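Local atomic coordinates of biofilm-surface layer protein A (Bacillus subtilis, PDB entry 4BHU), a protein that self-polymerises into a stable, water-repellent layer on the surface of biofilms and is needed for complex colony architecture. Residues I[77-80]-I[81-84]; I[59-62]-I[63-67]. The protein carries 1 engineered substitution. All blocks are in the same frame, centred on the assembly; numbering follows the deposited sequence.

Both contacts are local turns in one beta-sandwich chain, and they follow in series, neither enclosing nor crossing the other. From the N terminus, interaction 2 comes first: it leaves strand 59-60, closes a short 3-10 turn and enters strand 66-67, an outermost strand of the five-stranded sheet, so that the small 55-60 hairpin is joined to that sheet. The chain then returns along the adjacent strand 72-76. At the end of this strand interaction 1 opens, coiling residues 77-84 into successive turns before the path leads on to strand 90-95 of the other sheet. Their centres lie 16 Å apart, and their nearest atoms stay about 6 Å from each other without touching.

Interaction 1. Residues I[77-80]-I[81-84]; sequences LALD and LLGA
The flat carbonyl group of Ala78 is met over its face: Leu81 N stands 48° above the carbonyl plane, with Leu81 N to Ala78 O at 2.9 Å and an N-H...O angle of 158°. Leu82 N reaches the same oxygen in a weak, bent bond. The other flat group, the Asp80 carboxylate, has aliphatic carbon beside one oxygen, where Leu81 CG lies 3.8 Å from Asp80 OD2. A chi1 of 49°, which sets Asp80 CG between its own N and carbonyl carbon, lays this side chain alongside Leu81, both pointing the same way.

Leucine side chains make up the rest. Leu82 CD2 comes up against the base of Leu77, 4.0 Å from Leu77 CB, while Leu77 CD1 reaches across to Leu81 CB. The methyls Leu79 CD1 and Leu82 CD1 approach to 4.2 Å. One water bridges the backbone, donating to Leu79 O at 2.8 Å and accepting from N of the buried Gly83, which gives that N-H a partner.

The Leu81 N to Ala78 O bond joins residues three apart and closes a turn over 78-81, in which the backbone angles of Leu79 and Asp80 are close to type I. A type I beta turn from Leu81 to Ala84 follows directly, with Ala84 N 3.3 Å from Leu81 O. Leu82 also packs on Leu37 of a neighbouring loop, and Leu79 and Leu82 meet apolar side chains of another protein chain. Four leucines on two successive turns, beside the Leu37 loop at one end of the sandwich, are consistent with the hydrophobic cap of BslA, the leucine-rich loops at one end of the immunoglobulin-like fold that probably form its surface-active face.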
ATOM      1  N   LEU I  77      -6.160  12.342  23.199  1.00 29.34           N
ATOM      2  CA  LEU I  77      -6.278  12.862  21.849  1.00 28.98           C
ATOM      3  C   LEU I  77      -6.184  11.715  20.832  1.00 27.54           C
ATOM      4  O   LEU I  77      -5.115  11.419  20.292  1.00 30.12           O
ATOM      5  CB  LEU I  77      -5.202  13.939  21.591  1.00 26.48           C
ATOM      6  CG  LEU I  77      -5.487  15.449  21.624  1.00 35.21           C
ATOM      7  CD1 LEU I  77      -6.882  15.894  22.081  1.00 31.34           C
ATOM      8  CD2 LEU I  77      -4.408  16.165  22.430  1.00 33.53           C
ATOM      9  N   ALA I  78      -7.315  11.063  20.594  1.00 25.62           N
ATOM     10  CA  ALA I  78      -7.464  10.169  19.446  1.00 26.06           C
ATOM     11  C   ALA I  78      -7.255  10.919  18.122  1.00 23.18           C
ATOM     12  O   ALA I  78      -7.352  12.148  18.046  1.00 21.80           O
ATOM     13  CB  ALA I  78      -8.858   9.508  19.459  1.00 27.50           C
ATOM     14  N   LEU I  79      -7.026  10.167  17.056  1.00 23.61           N
ATOM     15  CA  LEU I  79      -6.650  10.775  15.781  1.00 22.14           C
ATOM     16  C   LEU I  79      -7.706  11.758  15.299  1.00 22.14           C
ATOM     17  O   LEU I  79      -7.394  12.776  14.705  1.00 26.63           O
ATOM     18  CB  LEU I  79      -6.426   9.695  14.717  1.00 18.46           C
ATOM     19  CG  LEU I  79      -6.048  10.196  13.334  1.00 20.66           C
ATOM     20  CD1 LEU I  79      -4.754  10.984  13.430  1.00 23.38           C
ATOM     21  CD2 LEU I  79      -5.875   9.027  12.376  1.00 23.20           C
ATOM     22  N   ASP I  80      -8.967  11.461  15.565  1.00 26.84           N
ATOM     23  CA  ASP I  80     -10.044  12.296  15.035  1.00 28.17           C
ATOM     24  C   ASP I  80     -10.185  13.612  15.810  1.00 30.58           C
ATOM     25  O   ASP I  80     -10.919  14.497  15.399  1.00 27.46           O
ATOM     26  CB  ASP I  80     -11.373  11.509  15.053  1.00 32.45           C
ATOM     27  CG  ASP I  80     -11.638  10.847  16.387  1.00 30.56           C
ATOM     28  OD1 ASP I  80     -10.942   9.846  16.708  1.00 30.59           O
ATOM     29  OD2 ASP I  80     -12.541  11.304  17.107  1.00 38.93           O
ATOM     30  N   LEU I  81      -9.450  13.748  16.910  1.00 26.21           N
ATOM     31  CA  LEU I  81      -9.516  14.971  17.736  1.00 30.84           C
ATOM     32  C   LEU I  81      -8.313  15.904  17.553  1.00 26.59           C
ATOM     33  O   LEU I  81      -8.405  17.098  17.832  1.00 28.59           O
ATOM     34  CB  LEU I  81      -9.645  14.587  19.232  1.00 27.31           C
ATOM     35  CG  LEU I  81     -10.877  13.748  19.566  1.00 34.73           C
ATOM     36  CD1 LEU I  81     -10.937  13.364  21.052  1.00 32.36           C
ATOM     37  CD2 LEU I  81     -12.133  14.527  19.162  1.00 34.08           C
ATOM     38  N   LEU I  82      -7.198  15.363  17.064  1.00 29.90           N
ATOM     39  CA  LEU I  82      -5.915  16.066  17.083  1.00 25.51           C
ATOM     40  C   LEU I  82      -5.930  17.416  16.383  1.00 30.33           C
ATOM     41  O   LEU I  82      -5.265  18.359  16.819  1.00 25.26           O
ATOM     42  CB  LEU I  82      -4.820  15.201  16.443  1.00 26.78           C
ATOM     43  CG  LEU I  82      -3.960  14.266  17.280  1.00 36.87           C
ATOM     44  CD1 LEU I  82      -3.018  13.500  16.346  1.00 36.13           C
ATOM     45  CD2 LEU I  82      -3.170  15.021  18.354  1.00 23.90           C
ATOM     46  N   GLY I  83      -6.685  17.512  15.289  1.00 23.19           N
ATOM     47  CA  GLY I  83      -6.605  18.668  14.428  1.00 20.81           C
ATOM     48  C   GLY I  83      -7.393  19.887  14.846  1.00 26.31           C
ATOM     49  O   GLY I  83      -7.350  20.946  14.187  1.00 24.45           O
ATOM     50  N   ALA I  84      -8.101  19.757  15.958  1.00 24.45           N
ATOM     51  CA  ALA I  84      -9.042  20.779  16.355  1.00 25.88           C
ATOM     52  C   ALA I  84      -8.329  22.095  16.612  1.00 25.84           C
ATOM     53  O   ALA I  84      -7.271  22.124  17.241  1.00 25.15           O
ATOM     54  CB  ALA I  84      -9.808  20.319  17.598  1.00 31.54           C
TER
HETATM   55  O   HOH W   1      -7.750  15.267  13.520  1.00 24.48           O

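Interaction 2. Residues I[59-62]-I[63-67]; sequences NALR and TTQIL
Gln65 swings its CG beside its own backbone N (chi1 -67°) and then runs extended, which carries the amide back to the backbone of Arg62. There Gln65 OE1 accepts Arg62 N at 3.0 Å, in an almost straight bond of 170° at the hydrogen. The donor sits well above the amide plane, 47° out of it. A water donates to the same oxygen, 2.7 Å from Gln65 OE1, and also to Ala60 O, so two donors hold this oxygen and help to set the turn of the amide. In the other direction Gln65 N gives its hydrogen to Arg62 O at 2.8 Å, the backbone bond of the 3-10 turn. Of the two, only the Gln65 OE1 to Arg62 N bond resembles the N3 half of a capping box, at the start of the 3-10 segment 63-65.

Arg62 bends at chi2 and chi3: its CG lies 3.8 Å from Gln65 OE1, while the guanidinium end leads away from the turn. Leu61 and Ile66 cross at about a right angle, Ile66 CD1 resting 3.8 Å from Leu61 CB. The next backbone step, Ile66 N to Thr63 O, measures 3.1 Å and completes the coil.

Leu61, buried, packs on Val73 of strand 72-76 and on Ala50 and Leu89 of nearby loops, and its backbone bonds to Asp54. Gln65 pairs through its backbone with Arg74 and lays its side chain on Val75. The turn therefore passes the chain from the small hairpin strand 59-60 to strand 66-67, which runs antiparallel to strand 72-76.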
ATOM      1  N   ASN I  59     -20.092  17.962  22.143  1.00 37.46           N
ATOM      2  CA  ASN I  59     -20.374  16.583  22.541  1.00 35.25           C
ATOM      3  C   ASN I  59     -20.470  16.470  24.077  1.00 37.04           C
ATOM      4  O   ASN I  59     -19.655  17.045  24.796  1.00 35.17           O
ATOM      5  CB  ASN I  59     -19.275  15.632  22.022  1.00 34.79           C
ATOM      6  CG  ASN I  59     -19.106  15.677  20.486  1.00 41.52           C
ATOM      7  OD1 ASN I  59     -17.989  15.669  19.971  1.00 48.19           O
ATOM      8  ND2 ASN I  59     -20.208  15.714  19.771  1.00 38.84           N
ATOM      9  N   ALA I  60     -21.450  15.730  24.582  1.00 34.84           N
ATOM     10  CA  ALA I  60     -21.577  15.549  26.029  1.00 33.96           C
ATOM     11  C   ALA I  60     -20.342  14.834  26.585  1.00 35.17           C
ATOM     12  O   ALA I  60     -19.800  13.936  25.947  1.00 32.33           O
ATOM     13  CB  ALA I  60     -22.830  14.744  26.352  1.00 41.23           C
ATOM     14  N   LEU I  61     -19.899  15.230  27.774  1.00 35.12           N
ATOM     15  CA  LEU I  61     -18.793  14.544  28.404  1.00 34.27           C
ATOM     16  C   LEU I  61     -19.206  13.135  28.782  1.00 39.33           C
ATOM     17  O   LEU I  61     -20.355  12.886  29.142  1.00 35.87           O
ATOM     18  CB  LEU I  61     -18.327  15.286  29.655  1.00 33.16           C
ATOM     19  CG  LEU I  61     -17.876  16.728  29.444  1.00 32.92           C
ATOM     20  CD1 LEU I  61     -17.466  17.314  30.776  1.00 36.64           C
ATOM     21  CD2 LEU I  61     -16.735  16.804  28.425  1.00 32.34           C
ATOM     22  N   ARG I  62     -18.243  12.219  28.724  1.00 35.33           N
ATOM     23  CA  ARG I  62     -18.459  10.844  29.135  1.00 35.08           C
ATOM     24  C   ARG I  62     -17.926  10.698  30.547  1.00 35.04           C
ATOM     25  O   ARG I  62     -17.028  11.437  30.974  1.00 31.96           O
ATOM     26  CB  ARG I  62     -17.718   9.881  28.200  1.00 42.07           C
ATOM     27  CG  ARG I  62     -17.929  10.151  26.715  1.00 47.47           C
ATOM     28  CD  ARG I  62     -19.167   9.453  26.199  1.00 54.78           C
ATOM     29  NE  ARG I  62     -18.837   8.167  25.582  1.00 66.21           N
ATOM     30  CZ  ARG I  62     -18.725   7.956  24.269  1.00 70.49           C
ATOM     31  NH1 ARG I  62     -18.922   8.942  23.394  1.00 72.78           N
ATOM     32  NH2 ARG I  62     -18.416   6.744  23.824  1.00 61.20           N
ATOM     33  N   THR I  63     -18.468   9.731  31.277  1.00 36.08           N
ATOM     34  CA  THR I  63     -18.102   9.540  32.670  1.00 34.05           C
ATOM     35  C   THR I  63     -16.590   9.332  32.846  1.00 34.63           C
ATOM     36  O   THR I  63     -15.990   9.859  33.782  1.00 36.65           O
ATOM     37  CB  THR I  63     -18.887   8.352  33.289  1.00 40.48           C
ATOM     38  OG1 THR I  63     -20.295   8.576  33.133  1.00 49.57           O
ATOM     39  CG2 THR I  63     -18.579   8.222  34.777  1.00 45.92           C
ATOM     40  N   THR I  64     -15.969   8.580  31.940  1.00 33.90           N
ATOM     41  CA  THR I  64     -14.533   8.298  32.036  1.00 36.51           C
ATOM     42  C   THR I  64     -13.698   9.547  31.790  1.00 31.08           C
ATOM     43  O   THR I  64     -12.502   9.567  32.047  1.00 32.65           O
ATOM     44  CB  THR I  64     -14.104   7.250  31.006  1.00 39.42           C
ATOM     45  OG1 THR I  64     -14.458   7.717  29.698  1.00 38.66           O
ATOM     46  CG2 THR I  64     -14.790   5.926  31.277  1.00 39.11           C
ATOM     47  N   GLN I  65     -14.326  10.583  31.260  1.00 31.93           N
ATOM     48  CA  GLN I  65     -13.634  11.840  31.000  1.00 27.15           C
ATOM     49  C   GLN I  65     -13.648  12.797  32.177  1.00 31.68           C
ATOM     50  O   GLN I  65     -12.973  13.831  32.158  1.00 27.94           O
ATOM     51  CB  GLN I  65     -14.253  12.539  29.789  1.00 30.41           C
ATOM     52  CG  GLN I  65     -14.021  11.798  28.488  1.00 32.36           C
ATOM     53  CD  GLN I  65     -14.734  12.435  27.291  1.00 36.07           C
ATOM     54  OE1 GLN I  65     -15.713  13.159  27.448  1.00 32.56           O
ATOM     55  NE2 GLN I  65     -14.243  12.147  26.090  1.00 39.24           N
ATOM     56  N   ILE I  66     -14.416  12.462  33.204  1.00 30.07           N
ATOM     57  CA  ILE I  66     -14.541  13.333  34.364  1.00 31.94           C
ATOM     58  C   ILE I  66     -13.997  12.617  35.599  1.00 32.51           C
ATOM     59  O   ILE I  66     -14.402  11.492  35.896  1.00 33.58           O
ATOM     60  CB  ILE I  66     -16.013  13.702  34.623  1.00 31.23           C
ATOM     61  CG1 ILE I  66     -16.603  14.397  33.400  1.00 28.85           C
ATOM     62  CG2 ILE I  66     -16.120  14.623  35.843  1.00 32.34           C
ATOM     63  CD1 ILE I  66     -18.103  14.485  33.410  1.00 35.63           C
ATOM     64  N   LEU I  67     -13.083  13.256  36.316  1.00 30.25           N
ATOM     65  CA  LEU I  67     -12.611  12.670  37.567  1.00 39.86           C
ATOM     66  C   LEU I  67     -12.229  13.731  38.602  1.00 38.25           C
ATOM     67  O   LEU I  67     -12.481  14.919  38.412  1.00 29.94           O
ATOM     68  CB  LEU I  67     -11.427  11.750  37.283  1.00 41.79           C
ATOM     69  CG  LEU I  67     -10.313  12.427  36.503  1.00 43.72           C
ATOM     70  CD1 LEU I  67      -8.983  12.087  37.160  1.00 49.33           C
ATOM     71  CD2 LEU I  67     -10.342  12.001  35.021  1.00 44.16           C
TER
HETATM   72  O   HOH W   2     -16.976  14.195  25.296  1.00 43.61           O